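Local coordinates for heparin-binding protein (Homo sapiens, PDB 1FY1) that is a serine protease homolog that binds heparin, kills many Gram-negative bacteria, probably through affinity for their lipopolysaccharide, and attracts monocytes and fibroblasts, at residues F12-S17 with G176-C181; A33-T38 with L92-R97; N158-V163 with P200-R205. The protein carries 2 engineered substitutions. All blocks are in the same frame, centred on the assembly; numbering follows the deposited sequence.

How the contacts relate
The trypsin-like chain folds into two beta barrels. Contact 1, at their seam, joins the turn leading into strand 15-20 of the first, and the start of that strand, to strand 178-181 of the second. Contact 2 lies in the first barrel and contact 3 in the second, their centres about 24 Å apart on opposite sides of the chain's centre. Contact 1 sits about 14 Å from contact 2 and 15 Å from contact 3, centre to centre, and touches both, through Ala16 on Val36 and Leu179 on Phe203. Along the chain, contact 2 is nested within contact 1, while contact 3 alternates with it. Strands are thus paired within each barrel and the barrels packed together.

Contact 1: residues F12-S17 with G176-C181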
ATOM      1  N   PHE A  12      -2.347  -8.543  -9.803  1.00 21.43           N
ATOM      2  CA  PHE A  12      -2.786  -7.475  -8.901  1.00 17.71           C
ATOM      3  C   PHE A  12      -2.680  -6.170  -9.662  1.00 18.21           C
ATOM      4  O   PHE A  12      -1.738  -5.429  -9.537  1.00 17.93           O
ATOM      5  CB  PHE A  12      -1.805  -7.360  -7.715  1.00 18.51           C
ATOM      6  CG  PHE A  12      -1.545  -8.649  -6.979  1.00 19.87           C
ATOM      7  CD1 PHE A  12      -2.510  -9.245  -6.168  1.00 21.64           C
ATOM      8  CD2 PHE A  12      -0.297  -9.270  -7.042  1.00 22.51           C
ATOM      9  CE1 PHE A  12      -2.252 -10.427  -5.471  1.00 20.95           C
ATOM     10  CE2 PHE A  12      -0.022 -10.463  -6.369  1.00 23.56           C
ATOM     11  CZ  PHE A  12      -1.004 -11.040  -5.570  1.00 20.35           C
ATOM     12  N   PRO A  13      -3.672  -5.890 -10.425  1.00 14.58           N
ATOM     13  CA  PRO A  13      -3.682  -4.741 -11.257  1.00 15.11           C
ATOM     14  C   PRO A  13      -3.996  -3.393 -10.617  1.00 20.42           C
ATOM     15  O   PRO A  13      -4.071  -2.360 -11.311  1.00 21.12           O
ATOM     16  CB  PRO A  13      -4.611  -5.062 -12.434  1.00 17.38           C
ATOM     17  CG  PRO A  13      -5.272  -6.418 -12.123  1.00 20.78           C
ATOM     18  CD  PRO A  13      -4.787  -6.848 -10.726  1.00 15.56           C
ATOM     19  N   PHE A  14      -4.198  -3.408  -9.317  1.00 15.13           N
ATOM     20  CA  PHE A  14      -4.524  -2.220  -8.550  1.00 15.99           C
ATOM     21  C   PHE A  14      -3.303  -1.547  -7.987  1.00 22.83           C
ATOM     22  O   PHE A  14      -3.297  -0.394  -7.567  1.00 22.79           O
ATOM     23  CB  PHE A  14      -5.475  -2.614  -7.384  1.00 16.55           C
ATOM     24  CG  PHE A  14      -5.021  -3.820  -6.592  1.00 17.34           C
ATOM     25  CD1 PHE A  14      -4.000  -3.757  -5.634  1.00 18.87           C
ATOM     26  CD2 PHE A  14      -5.655  -5.049  -6.777  1.00 17.56           C
ATOM     27  CE1 PHE A  14      -3.617  -4.883  -4.899  1.00 17.82           C
ATOM     28  CE2 PHE A  14      -5.291  -6.179  -6.041  1.00 18.61           C
ATOM     29  CZ  PHE A  14      -4.259  -6.101  -5.110  1.00 15.62           C
ATOM     30  N   LEU A  15      -2.284  -2.334  -8.021  1.00 20.26           N
ATOM     31  CA  LEU A  15      -1.007  -2.021  -7.475  1.00 18.97           C
ATOM     32  C   LEU A  15      -0.256  -0.870  -8.127  1.00 21.10           C
ATOM     33  O   LEU A  15      -0.078  -0.815  -9.341  1.00 19.38           O
ATOM     34  CB  LEU A  15      -0.201  -3.316  -7.550  1.00 18.59           C
ATOM     35  CG  LEU A  15       0.694  -3.509  -6.353  1.00 23.43           C
ATOM     36  CD1 LEU A  15      -0.194  -3.552  -5.094  1.00 24.74           C
ATOM     37  CD2 LEU A  15       1.472  -4.811  -6.514  1.00 21.88           C
ATOM     38  N   ALA A  16       0.219   0.034  -7.257  1.00 18.16           N
ATOM     39  CA  ALA A  16       1.015   1.193  -7.629  1.00 16.41           C
ATOM     40  C   ALA A  16       2.447   1.118  -7.089  1.00 20.74           C
ATOM     41  O   ALA A  16       2.755   0.534  -6.034  1.00 17.59           O
ATOM     42  CB  ALA A  16       0.361   2.483  -7.171  1.00 16.24           C
ATOM     43  N   SER A  17       3.310   1.806  -7.835  1.00 20.36           N
ATOM     44  CA  SER A  17       4.707   1.949  -7.526  1.00 21.06           C
ATOM     45  C   SER A  17       5.037   3.434  -7.476  1.00 27.43           C
ATOM     46  O   SER A  17       4.993   4.141  -8.500  1.00 27.65           O
ATOM     47  CB  SER A  17       5.604   1.285  -8.566  1.00 24.75           C
ATOM     48  OG  SER A  17       6.962   1.523  -8.243  1.00 28.30           O
ATOM     49  N   GLY A 176       3.093   1.177   2.438  1.00 21.43           N
ATOM     50  CA  GLY A 176       2.032   1.767   1.614  1.00 20.59           C
ATOM     51  C   GLY A 176       1.212   0.734   0.870  1.00 22.45           C
ATOM     52  O   GLY A 176       0.096   1.003   0.426  1.00 21.29           O
ATOM     53  N   THR A 177       1.755  -0.462   0.761  1.00 19.01           N
ATOM     54  CA  THR A 177       1.100  -1.547   0.041  1.00 18.49           C
ATOM     55  C   THR A 177      -0.061  -2.111   0.830  1.00 24.34           C
ATOM     56  O   THR A 177      -0.014  -2.233   2.059  1.00 26.18           O
ATOM     57  CB  THR A 177       2.113  -2.627  -0.403  1.00 16.23           C
ATOM     58  OG1 THR A 177       1.639  -3.312  -1.532  1.00 17.38           O
ATOM     59  CG2 THR A 177       2.290  -3.613   0.729  1.00  9.49           C
ATOM     60  N   PRO A 178      -1.100  -2.477   0.126  1.00 18.74           N
ATOM     61  CA  PRO A 178      -2.296  -2.985   0.763  1.00 18.09           C
ATOM     62  C   PRO A 178      -2.437  -4.452   1.146  1.00 21.32           C
ATOM     63  O   PRO A 178      -2.034  -5.369   0.463  1.00 21.88           O
ATOM     64  CB  PRO A 178      -3.376  -2.715  -0.268  1.00 19.41           C
ATOM     65  CG  PRO A 178      -2.682  -2.787  -1.602  1.00 22.48           C
ATOM     66  CD  PRO A 178      -1.241  -2.408  -1.335  1.00 18.00           C
ATOM     67  N   LEU A 179      -3.136  -4.646   2.247  1.00 16.84           N
ATOM     68  CA  LEU A 179      -3.520  -5.946   2.741  1.00 15.57           C
ATOM     69  C   LEU A 179      -4.924  -6.221   2.216  1.00 22.06           C
ATOM     70  O   LEU A 179      -5.842  -5.491   2.508  1.00 22.39           O
ATOM     71  CB  LEU A 179      -3.596  -5.860   4.261  1.00 14.76           C
ATOM     72  CG  LEU A 179      -4.178  -7.078   4.918  1.00 18.01           C
ATOM     73  CD1 LEU A 179      -3.266  -8.289   4.726  1.00 18.07           C
ATOM     74  CD2 LEU A 179      -4.382  -6.781   6.395  1.00 16.11           C
ATOM     75  N   VAL A 180      -5.115  -7.217   1.388  1.00 20.13           N
ATOM     76  CA  VAL A 180      -6.431  -7.471   0.921  1.00 19.77           C
ATOM     77  C   VAL A 180      -6.979  -8.751   1.549  1.00 26.99           C
ATOM     78  O   VAL A 180      -6.322  -9.787   1.527  1.00 28.25           O
ATOM     79  CB  VAL A 180      -6.527  -7.428  -0.598  1.00 23.37           C
ATOM     80  CG1 VAL A 180      -5.475  -6.533  -1.209  1.00 23.62           C
ATOM     81  CG2 VAL A 180      -6.552  -8.759  -1.259  1.00 22.87           C
ATOM     82  N   CYS A 181      -8.178  -8.678   2.122  1.00 24.79           N
ATOM     83  CA  CYS A 181      -8.861  -9.818   2.740  1.00 24.83           C
ATOM     84  C   CYS A 181     -10.276  -9.772   2.245  1.00 29.91           C
ATOM     85  O   CYS A 181     -10.935  -8.756   2.355  1.00 29.21           O
ATOM     86  CB  CYS A 181      -9.015  -9.767   4.253  1.00 24.76           C
ATOM     87  SG  CYS A 181      -7.574  -9.168   5.127  1.00 29.31           S
TER
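Phe14 reaches from a turn of the first barrel onto Pro178 and Val180 of the second, and with Leu15 it carries a small apolar contact between two segments that are not sheet partners. The nearest alpha carbons, those of Leu15 and Thr177, are still 7.8 Å apart, so side chains alone bridge the gap. A type I turn from Phe12 to Leu15 presents the phenyl group. With chi1 at 48°, CG of Phe14 sits between its own backbone N and carbonyl carbon, and the ring is directed at residues 178-180. Its outer end does the touching: Phe14 CE1 meets Pro178 CG at 4.0 Å, and Phe14 CZ meets Val180 CG1 at 4.1 Å, both at a slant to the ring. Phe12 CB lies over one face of the same ring, towards its rim. Beside it, Leu15 turns one methyl inward, CD1 resting 4.1 Å from Pro178 CD and 4.0 Å from Thr177 OG1. That hydroxyl finds its polar partner in Ala126 O. The pyrrolidine ring of Pro178 is therefore touched at CG by the phenylalanine and at CD by the leucine. Around the contact, Leu15 also packs on Trp128 and Phe14 on Leu108; the backbone of 12-17 bonds to strand 23-32, while residues 176-181 run between strands 122-127 and 184-192.

Contact 2: residues A33-T38 with L92-R97. With NAG (2-acetamido-2-deoxy-beta-D-glucopyranose), chain C.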
ATOM      1  N   ALA A  33     -10.260   6.326  -9.975  1.00 24.51           N
ATOM      2  CA  ALA A  33      -9.503   6.698 -11.191  1.00 24.59           C
ATOM      3  C   ALA A  33      -8.569   7.871 -11.069  1.00 25.07           C
ATOM      4  O   ALA A  33      -7.804   8.169 -11.994  1.00 23.11           O
ATOM      5  CB  ALA A  33     -10.436   6.997 -12.353  1.00 25.83           C
ATOM      6  N   ARG A  34      -8.598   8.533  -9.924  1.00 20.53           N
ATOM      7  CA  ARG A  34      -7.761   9.703  -9.752  1.00 20.07           C
ATOM      8  C   ARG A  34      -7.024   9.695  -8.408  1.00 23.88           C
ATOM      9  O   ARG A  34      -6.264  10.590  -8.074  1.00 24.95           O
ATOM     10  CB  ARG A  34      -8.713  10.882  -9.925  1.00 24.73           C
ATOM     11  CG  ARG A  34      -8.095  12.245 -10.074  1.00 39.34           C
ATOM     12  CD  ARG A  34      -9.204  13.259 -10.221  1.00 53.10           C
ATOM     13  NE  ARG A  34      -9.788  13.315 -11.554  1.00 73.84           N
ATOM     14  CZ  ARG A  34      -9.407  14.236 -12.460  1.00100.00           C
ATOM     15  NH1 ARG A  34      -8.465  15.146 -12.180  1.00 89.69           N
ATOM     16  NH2 ARG A  34      -9.975  14.260 -13.669  1.00 93.13           N
ATOM     17  N   PHE A  35      -7.193   8.630  -7.629  1.00 19.19           N
ATOM     18  CA  PHE A  35      -6.487   8.562  -6.357  1.00 16.99           C
ATOM     19  C   PHE A  35      -5.788   7.247  -6.094  1.00 18.23           C
ATOM     20  O   PHE A  35      -6.247   6.198  -6.531  1.00 17.76           O
ATOM     21  CB  PHE A  35      -7.435   8.820  -5.195  1.00 17.23           C
ATOM     22  CG  PHE A  35      -7.956  10.211  -5.227  1.00 16.59           C
ATOM     23  CD1 PHE A  35      -9.092  10.525  -5.972  1.00 15.94           C
ATOM     24  CD2 PHE A  35      -7.308  11.212  -4.501  1.00 18.37           C
ATOM     25  CE1 PHE A  35      -9.588  11.827  -5.970  1.00 16.68           C
ATOM     26  CE2 PHE A  35      -7.809  12.514  -4.474  1.00 20.29           C
ATOM     27  CZ  PHE A  35      -8.958  12.814  -5.208  1.00 16.94           C
ATOM     28  N   VAL A  36      -4.715   7.351  -5.300  1.00 12.40           N
ATOM     29  CA  VAL A  36      -3.902   6.219  -4.909  1.00 12.43           C
ATOM     30  C   VAL A  36      -3.763   6.356  -3.434  1.00 18.38           C
ATOM     31  O   VAL A  36      -3.484   7.459  -2.959  1.00 18.15           O
ATOM     32  CB  VAL A  36      -2.485   6.202  -5.586  1.00 15.59           C
ATOM     33  CG1 VAL A  36      -1.522   5.254  -4.904  1.00 14.68           C
ATOM     34  CG2 VAL A  36      -2.549   5.743  -7.031  1.00 15.21           C
ATOM     35  N   MET A  37      -4.028   5.250  -2.732  1.00 16.08           N
ATOM     36  CA  MET A  37      -3.957   5.208  -1.284  1.00 15.55           C
ATOM     37  C   MET A  37      -2.583   4.690  -0.887  1.00 19.20           C
ATOM     38  O   MET A  37      -2.059   3.773  -1.472  1.00 20.27           O
ATOM     39  CB  MET A  37      -5.120   4.369  -0.732  1.00 17.10           C
ATOM     40  CG  MET A  37      -5.238   4.401   0.761  1.00 20.77           C
ATOM     41  SD  MET A  37      -6.589   3.335   1.354  1.00 26.16           S
ATOM     42  CE  MET A  37      -6.205   1.701   0.684  1.00 21.69           C
ATOM     43  N   THR A  38      -1.983   5.254   0.106  1.00 14.79           N
ATOM     44  CA  THR A  38      -0.665   4.802   0.474  1.00 14.47           C
ATOM     45  C   THR A  38      -0.428   5.218   1.907  1.00 21.45           C
ATOM     46  O   THR A  38      -1.344   5.769   2.524  1.00 22.75           O
ATOM     47  CB  THR A  38       0.383   5.394  -0.532  1.00 25.05           C
ATOM     48  OG1 THR A  38       1.657   4.786  -0.425  1.00 27.71           O
ATOM     49  CG2 THR A  38       0.556   6.895  -0.356  1.00 21.74           C
ATOM     50  N   LEU A  92      -3.670   9.991   0.809  1.00 23.26           N
ATOM     51  CA  LEU A  92      -4.210   9.850  -0.530  1.00 23.82           C
ATOM     52  C   LEU A  92      -3.557  10.809  -1.489  1.00 26.94           C
ATOM     53  O   LEU A  92      -3.389  11.988  -1.178  1.00 25.55           O
ATOM     54  CB  LEU A  92      -5.718  10.125  -0.627  1.00 24.65           C
ATOM     55  CG  LEU A  92      -6.625   9.230   0.223  1.00 30.43           C
ATOM     56  CD1 LEU A  92      -8.043   9.771   0.154  1.00 30.23           C
ATOM     57  CD2 LEU A  92      -6.632   7.816  -0.356  1.00 34.80           C
ATOM     58  N   LEU A  93      -3.245  10.287  -2.669  1.00 22.59           N
ATOM     59  CA  LEU A  93      -2.627  11.038  -3.729  1.00 20.37           C
ATOM     60  C   LEU A  93      -3.571  11.247  -4.861  1.00 27.59           C
ATOM     61  O   LEU A  93      -4.197  10.316  -5.374  1.00 28.14           O
ATOM     62  CB  LEU A  93      -1.391  10.321  -4.310  1.00 19.10           C
ATOM     63  CG  LEU A  93      -0.451   9.767  -3.246  1.00 22.28           C
ATOM     64  CD1 LEU A  93       0.690   9.014  -3.923  1.00 22.41           C
ATOM     65  CD2 LEU A  93       0.094  10.899  -2.379  1.00 22.49           C
ATOM     66  N   GLN A  94      -3.637  12.500  -5.250  1.00 26.11           N
ATOM     67  CA  GLN A  94      -4.452  12.883  -6.352  1.00 25.04           C
ATOM     68  C   GLN A  94      -3.535  13.002  -7.529  1.00 28.09           C
ATOM     69  O   GLN A  94      -2.537  13.747  -7.471  1.00 28.47           O
ATOM     70  CB  GLN A  94      -5.159  14.226  -6.117  1.00 25.53           C
ATOM     71  CG  GLN A  94      -6.196  14.490  -7.210  1.00 26.39           C
ATOM     72  CD  GLN A  94      -6.725  15.905  -7.176  1.00 49.40           C
ATOM     73  OE1 GLN A  94      -6.339  16.719  -6.321  1.00 48.61           O
ATOM     74  NE2 GLN A  94      -7.600  16.206  -8.132  1.00 37.65           N
ATOM     75  N   LEU A  95      -3.897  12.260  -8.564  1.00 23.36           N
ATOM     76  CA  LEU A  95      -3.208  12.183  -9.845  1.00 22.62           C
ATOM     77  C   LEU A  95      -3.506  13.395 -10.738  1.00 30.52           C
ATOM     78  O   LEU A  95      -4.613  13.946 -10.760  1.00 32.09           O
ATOM     79  CB  LEU A  95      -3.612  10.852 -10.567  1.00 21.32           C
ATOM     80  CG  LEU A  95      -3.547   9.606  -9.666  1.00 22.31           C
ATOM     81  CD1 LEU A  95      -4.040   8.403 -10.454  1.00 22.24           C
ATOM     82  CD2 LEU A  95      -2.126   9.375  -9.138  1.00 18.35           C
ATOM     83  N   ASP A  96      -2.527  13.782 -11.524  1.00 28.65           N
ATOM     84  CA  ASP A  96      -2.663  14.900 -12.443  1.00 29.61           C
ATOM     85  C   ASP A  96      -3.795  14.714 -13.461  1.00 34.50           C
ATOM     86  O   ASP A  96      -4.283  15.672 -14.059  1.00 34.14           O
ATOM     87  CB  ASP A  96      -1.318  15.134 -13.174  1.00 32.15           C
ATOM     88  CG  ASP A  96      -0.751  13.902 -13.864  1.00 41.20           C
ATOM     89  OD1 ASP A  96      -0.055  13.064 -13.307  1.00 41.57           O
ATOM     90  OD2 ASP A  96      -1.145  13.799 -15.114  1.00 42.45           O
ATOM     91  N   ARG A  97      -4.225  13.470 -13.658  1.00 32.48           N
ATOM     92  CA  ARG A  97      -5.286  13.177 -14.612  1.00 32.19           C
ATOM     93  C   ARG A  97      -5.870  11.775 -14.410  1.00 35.78           C
ATOM     94  O   ARG A  97      -5.288  10.951 -13.720  1.00 34.95           O
ATOM     95  CB  ARG A  97      -4.722  13.303 -16.005  1.00 33.72           C
ATOM     96  CG  ARG A  97      -3.753  12.179 -16.343  1.00 47.58           C
ATOM     97  CD  ARG A  97      -2.876  12.540 -17.530  1.00 58.08           C
ATOM     98  NE  ARG A  97      -2.226  11.384 -18.116  1.00 66.28           N
ATOM     99  CZ  ARG A  97      -1.079  10.874 -17.690  1.00 78.73           C
ATOM    100  NH1 ARG A  97      -0.404  11.389 -16.664  1.00 57.00           N
ATOM    101  NH2 ARG A  97      -0.595   9.805 -18.310  1.00 72.06           N
TER
HETATM  102  C1  NAG C1001      -5.385   6.615 -21.977  1.00 97.00           C
HETATM  103  C2  NAG C1001      -5.492   7.482 -23.250  1.00 54.58           C
HETATM  104  C3  NAG C1001      -4.127   8.178 -23.577  1.00100.00           C
HETATM  105  C4  NAG C1001      -3.254   8.689 -22.394  1.00100.00           C
HETATM  106  C5  NAG C1001      -3.153   7.491 -21.432  1.00100.00           C
HETATM  107  C6  NAG C1001      -2.204   7.664 -20.231  1.00100.00           C
HETATM  108  C7  NAG C1001      -6.702   6.810 -25.346  1.00 71.20           C
HETATM  109  C8  NAG C1001      -6.507   5.851 -26.548  1.00 89.68           C
HETATM  110  N2  NAG C1001      -5.774   6.595 -24.405  1.00100.00           N
HETATM  111  O3  NAG C1001      -4.388   9.234 -24.471  1.00100.00           O
HETATM  112  O4  NAG C1001      -1.923   9.169 -22.839  1.00 71.83           O
HETATM  113  O5  NAG C1001      -4.520   7.240 -21.043  1.00100.00           O
HETATM  114  O6  NAG C1001      -2.736   8.592 -19.252  1.00 91.71           O
HETATM  115  O7  NAG C1001      -7.131   7.959 -25.480  1.00100.00           O
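Strands 35-38 and 92-95 are neighbouring antiparallel staves of the first of the two beta barrels of the trypsin fold, and the earlier one belongs to the region with antibiotic activity. The axes of these strand segments approach to 4.6 Å. Val36 and Leu93 form the hydrogen-bonded pair: Val36 N donates to Leu93 O at 3.0 Å and Leu93 N returns a straighter bond to Val36 O at 2.9 Å. Further along, Leu95 N reaches Arg34 O at 2.9 Å. Phe35 faces Gln94 and Met37 faces Leu92 in non-hydrogen-bonded pairs on one side of the sheet, where helix 210-218 packs against Phe35 and Leu92. The ring of Phe35 slants across CB and CG of Gln94, its CE2 3.6 Å from Gln94 CB, with ring and amide planes only 15° apart; Gln94 OE1 is held farther out by Ser75 OG. Arg34 runs beside Gln94 in the same direction, its CD nearest to the amide NE2. Leu92 CD2 lies 3.8 Å from Met37 CB. On the other side, Val36 meets Leu93 and, through CG2, Leu95 CD2. Beyond the strand end Arg97 extends its chain from CG to NE towards an N-acetylglucosamine. Its NH1 takes the syn lone pair of Asp96 OD2 in a salt bridge, with Thr70 O as another acceptor, which steadies the guanidinium rotation. The edge formed by the other two nitrogens meets the sugar: Arg97 NH2 bonds to NAG O6 at 2.6 Å, while NE makes a weak bond to that same oxygen at 3.1 Å.

Contact 3: residues N158-V163 with P200-R205; sequences NVCTGV and PDFFTR
In the second beta barrel of the trypsin fold, strands 158-162 and 201-204 run antiparallel side by side; the latter corresponds to the segment that forms one wall of the S1 specificity pocket in active relatives. Two hydrogen-bonded pairs hold them. Val159 N gives to Phe203 O at 2.9 Å and Phe203 N to Val159 O at 3.1 Å; Thr161 and Asp201 exchange longer bonds, Asp201 N to Thr161 O at 3.2 Å being the straighter. Between these pairs Cys160 and Phe202 project on the same side, and the sulfur sits over the face of the ring: Cys160 SG is 3.6 Å from the centroid of the Phe202 ring, 25° off its normal. A chi1 of -54° puts SG beside its own backbone N, above this phenyl group, and the disulfide to Cys154 limits its freedom to move away. On the reverse side, Phe203 turns its ring edge to Thr161, whose CG2 comes within 3.6 Å of Phe203 CE2, while Val159 CG1 packs on Phe203 CB at the same distance. Val159 CB also lies over one face of the Arg205 guanidinium. The carboxylate of Asp201 is engaged elsewhere, by Ser192 OG and Ile170 N. Strand 142-148 adjoins residues 158-162 and strand 184-192 adjoins residues 201-204, with Phe191 stacked on Phe202, so the pair forms the middle of a four-strand run.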
ATOM      1  N   ASN A 158      -4.686  -0.200  14.271  1.00 29.04           N
ATOM      2  CA  ASN A 158      -4.127  -1.161  13.371  1.00 27.66           C
ATOM      3  C   ASN A 158      -4.868  -2.460  13.272  1.00 31.98           C
ATOM      4  O   ASN A 158      -5.806  -2.760  14.013  1.00 33.17           O
ATOM      5  CB  ASN A 158      -2.685  -1.457  13.791  1.00 26.32           C
ATOM      6  CG  ASN A 158      -1.816  -0.235  13.672  1.00 38.54           C
ATOM      7  OD1 ASN A 158      -1.460   0.187  12.588  1.00 31.43           O
ATOM      8  ND2 ASN A 158      -1.587   0.432  14.777  1.00 34.25           N
ATOM      9  N   VAL A 159      -4.353  -3.241  12.337  1.00 27.37           N
ATOM     10  CA  VAL A 159      -4.760  -4.598  12.032  1.00 27.25           C
ATOM     11  C   VAL A 159      -3.436  -5.299  11.758  1.00 32.85           C
ATOM     12  O   VAL A 159      -2.692  -4.882  10.893  1.00 32.45           O
ATOM     13  CB  VAL A 159      -5.790  -4.723  10.913  1.00 30.19           C
ATOM     14  CG1 VAL A 159      -5.174  -4.248   9.628  1.00 31.16           C
ATOM     15  CG2 VAL A 159      -6.202  -6.150  10.704  1.00 29.25           C
ATOM     16  N   CYS A 160      -3.089  -6.243  12.621  1.00 31.43           N
ATOM     17  CA  CYS A 160      -1.869  -7.007  12.574  1.00 33.26           C
ATOM     18  C   CYS A 160      -2.002  -8.391  11.937  1.00 37.92           C
ATOM     19  O   CYS A 160      -3.068  -9.021  11.901  1.00 36.87           O
ATOM     20  CB  CYS A 160      -1.231  -7.144  13.953  1.00 35.00           C
ATOM     21  SG  CYS A 160      -0.997  -5.548  14.718  1.00 40.09           S
ATOM     22  N   THR A 161      -0.836  -8.912  11.542  1.00 34.42           N
ATOM     23  CA  THR A 161      -0.731 -10.173  10.852  1.00 32.76           C
ATOM     24  C   THR A 161       0.559 -10.953  11.079  1.00 34.21           C
ATOM     25  O   THR A 161       1.607 -10.446  11.471  1.00 32.45           O
ATOM     26  CB  THR A 161      -0.818  -9.711   9.404  1.00 44.20           C
ATOM     27  OG1 THR A 161      -2.001 -10.073   8.766  1.00 52.40           O
ATOM     28  CG2 THR A 161       0.445  -9.838   8.595  1.00 42.31           C
ATOM     29  N   GLY A 162       0.475 -12.229  10.802  1.00 30.49           N
ATOM     30  CA  GLY A 162       1.608 -13.083  10.963  1.00 29.48           C
ATOM     31  C   GLY A 162       1.539 -14.222   9.970  1.00 34.43           C
ATOM     32  O   GLY A 162       0.525 -14.446   9.317  1.00 30.97           O
ATOM     33  N   VAL A 163       2.635 -14.966   9.882  1.00 36.82           N
ATOM     34  CA  VAL A 163       2.684 -16.067   8.965  1.00 39.16           C
ATOM     35  C   VAL A 163       2.938 -17.310   9.698  1.00 47.13           C
ATOM     36  O   VAL A 163       3.731 -17.312  10.623  1.00 47.48           O
ATOM     37  CB  VAL A 163       3.840 -15.961   8.032  1.00 44.53           C
ATOM     38  CG1 VAL A 163       3.659 -17.073   7.019  1.00 45.55           C
ATOM     39  CG2 VAL A 163       3.786 -14.623   7.333  1.00 44.61           C
ATOM     40  N   PRO A 200       4.274  -9.904  13.922  1.00 46.01           N
ATOM     41  CA  PRO A 200       3.393  -8.766  13.914  1.00 41.93           C
ATOM     42  C   PRO A 200       3.867  -7.638  13.024  1.00 38.34           C
ATOM     43  O   PRO A 200       4.785  -6.878  13.348  1.00 37.85           O
ATOM     44  CB  PRO A 200       3.061  -8.339  15.335  1.00 43.89           C
ATOM     45  CG  PRO A 200       3.337  -9.519  16.168  1.00 49.99           C
ATOM     46  CD  PRO A 200       4.269 -10.388  15.343  1.00 46.47           C
ATOM     47  N   ASP A 201       3.179  -7.655  11.883  1.00 30.85           N
ATOM     48  CA  ASP A 201       3.272  -6.667  10.829  1.00 29.72           C
ATOM     49  C   ASP A 201       2.117  -5.749  11.104  1.00 31.92           C
ATOM     50  O   ASP A 201       0.977  -6.179  11.303  1.00 30.94           O
ATOM     51  CB  ASP A 201       3.098  -7.244   9.403  1.00 31.41           C
ATOM     52  CG  ASP A 201       4.320  -7.903   8.820  1.00 31.80           C
ATOM     53  OD1 ASP A 201       5.416  -7.818   9.343  1.00 33.42           O
ATOM     54  OD2 ASP A 201       4.076  -8.583   7.735  1.00 30.25           O
ATOM     55  N   PHE A 202       2.409  -4.491  11.172  1.00 27.13           N
ATOM     56  CA  PHE A 202       1.367  -3.568  11.470  1.00 25.48           C
ATOM     57  C   PHE A 202       0.852  -2.857  10.240  1.00 28.04           C
ATOM     58  O   PHE A 202       1.598  -2.245   9.477  1.00 27.54           O
ATOM     59  CB  PHE A 202       1.792  -2.588  12.587  1.00 27.85           C
ATOM     60  CG  PHE A 202       1.997  -3.237  13.961  1.00 29.80           C
ATOM     61  CD1 PHE A 202       3.055  -4.118  14.181  1.00 30.69           C
ATOM     62  CD2 PHE A 202       1.122  -2.967  15.019  1.00 32.64           C
ATOM     63  CE1 PHE A 202       3.231  -4.709  15.429  1.00 33.48           C
ATOM     64  CE2 PHE A 202       1.302  -3.520  16.286  1.00 32.86           C
ATOM     65  CZ  PHE A 202       2.357  -4.408  16.479  1.00 31.67           C
ATOM     66  N   PHE A 203      -0.463  -2.874  10.105  1.00 24.10           N
ATOM     67  CA  PHE A 203      -1.168  -2.262   8.995  1.00 22.06           C
ATOM     68  C   PHE A 203      -2.195  -1.292   9.517  1.00 29.43           C
ATOM     69  O   PHE A 203      -2.816  -1.559  10.525  1.00 33.21           O
ATOM     70  CB  PHE A 203      -1.946  -3.360   8.226  1.00 22.05           C
ATOM     71  CG  PHE A 203      -1.111  -4.345   7.433  1.00 21.02           C
ATOM     72  CD1 PHE A 203      -0.730  -4.053   6.123  1.00 21.94           C
ATOM     73  CD2 PHE A 203      -0.731  -5.572   7.976  1.00 22.38           C
ATOM     74  CE1 PHE A 203       0.039  -4.943   5.376  1.00 22.43           C
ATOM     75  CE2 PHE A 203       0.026  -6.493   7.247  1.00 24.55           C
ATOM     76  CZ  PHE A 203       0.395  -6.171   5.939  1.00 22.32           C
ATOM     77  N   THR A 204      -2.399  -0.184   8.838  1.00 25.50           N
ATOM     78  CA  THR A 204      -3.399   0.779   9.265  1.00 24.95           C
ATOM     79  C   THR A 204      -4.813   0.268   9.005  1.00 27.75           C
ATOM     80  O   THR A 204      -5.055  -0.259   7.943  1.00 26.53           O
ATOM     81  CB  THR A 204      -3.237   2.096   8.463  1.00 28.23           C
ATOM     82  OG1 THR A 204      -1.933   2.602   8.608  1.00 25.40           O
ATOM     83  CG2 THR A 204      -4.248   3.149   8.897  1.00 23.25           C
ATOM     84  N   ARG A 205      -5.748   0.459   9.960  1.00 25.40           N
ATOM     85  CA  ARG A 205      -7.154   0.062   9.770  1.00 25.42           C
ATOM     86  C   ARG A 205      -7.862   1.023   8.822  1.00 29.11           C
ATOM     87  O   ARG A 205      -8.188   2.162   9.171  1.00 29.22           O
ATOM     88  CB  ARG A 205      -7.958  -0.049  11.069  1.00 26.70           C
ATOM     89  CG  ARG A 205      -8.173  -1.471  11.532  1.00 28.25           C
ATOM     90  CD  ARG A 205      -8.936  -1.568  12.844  1.00 25.09           C
ATOM     91  NE  ARG A 205      -9.118  -2.959  13.266  1.00 43.99           N
ATOM     92  CZ  ARG A 205      -9.874  -3.832  12.583  1.00 76.49           C
ATOM     93  NH1 ARG A 205     -10.436  -3.528  11.406  1.00 74.29           N
ATOM     94  NH2 ARG A 205      -9.949  -5.106  13.018  1.00 68.32           N
TER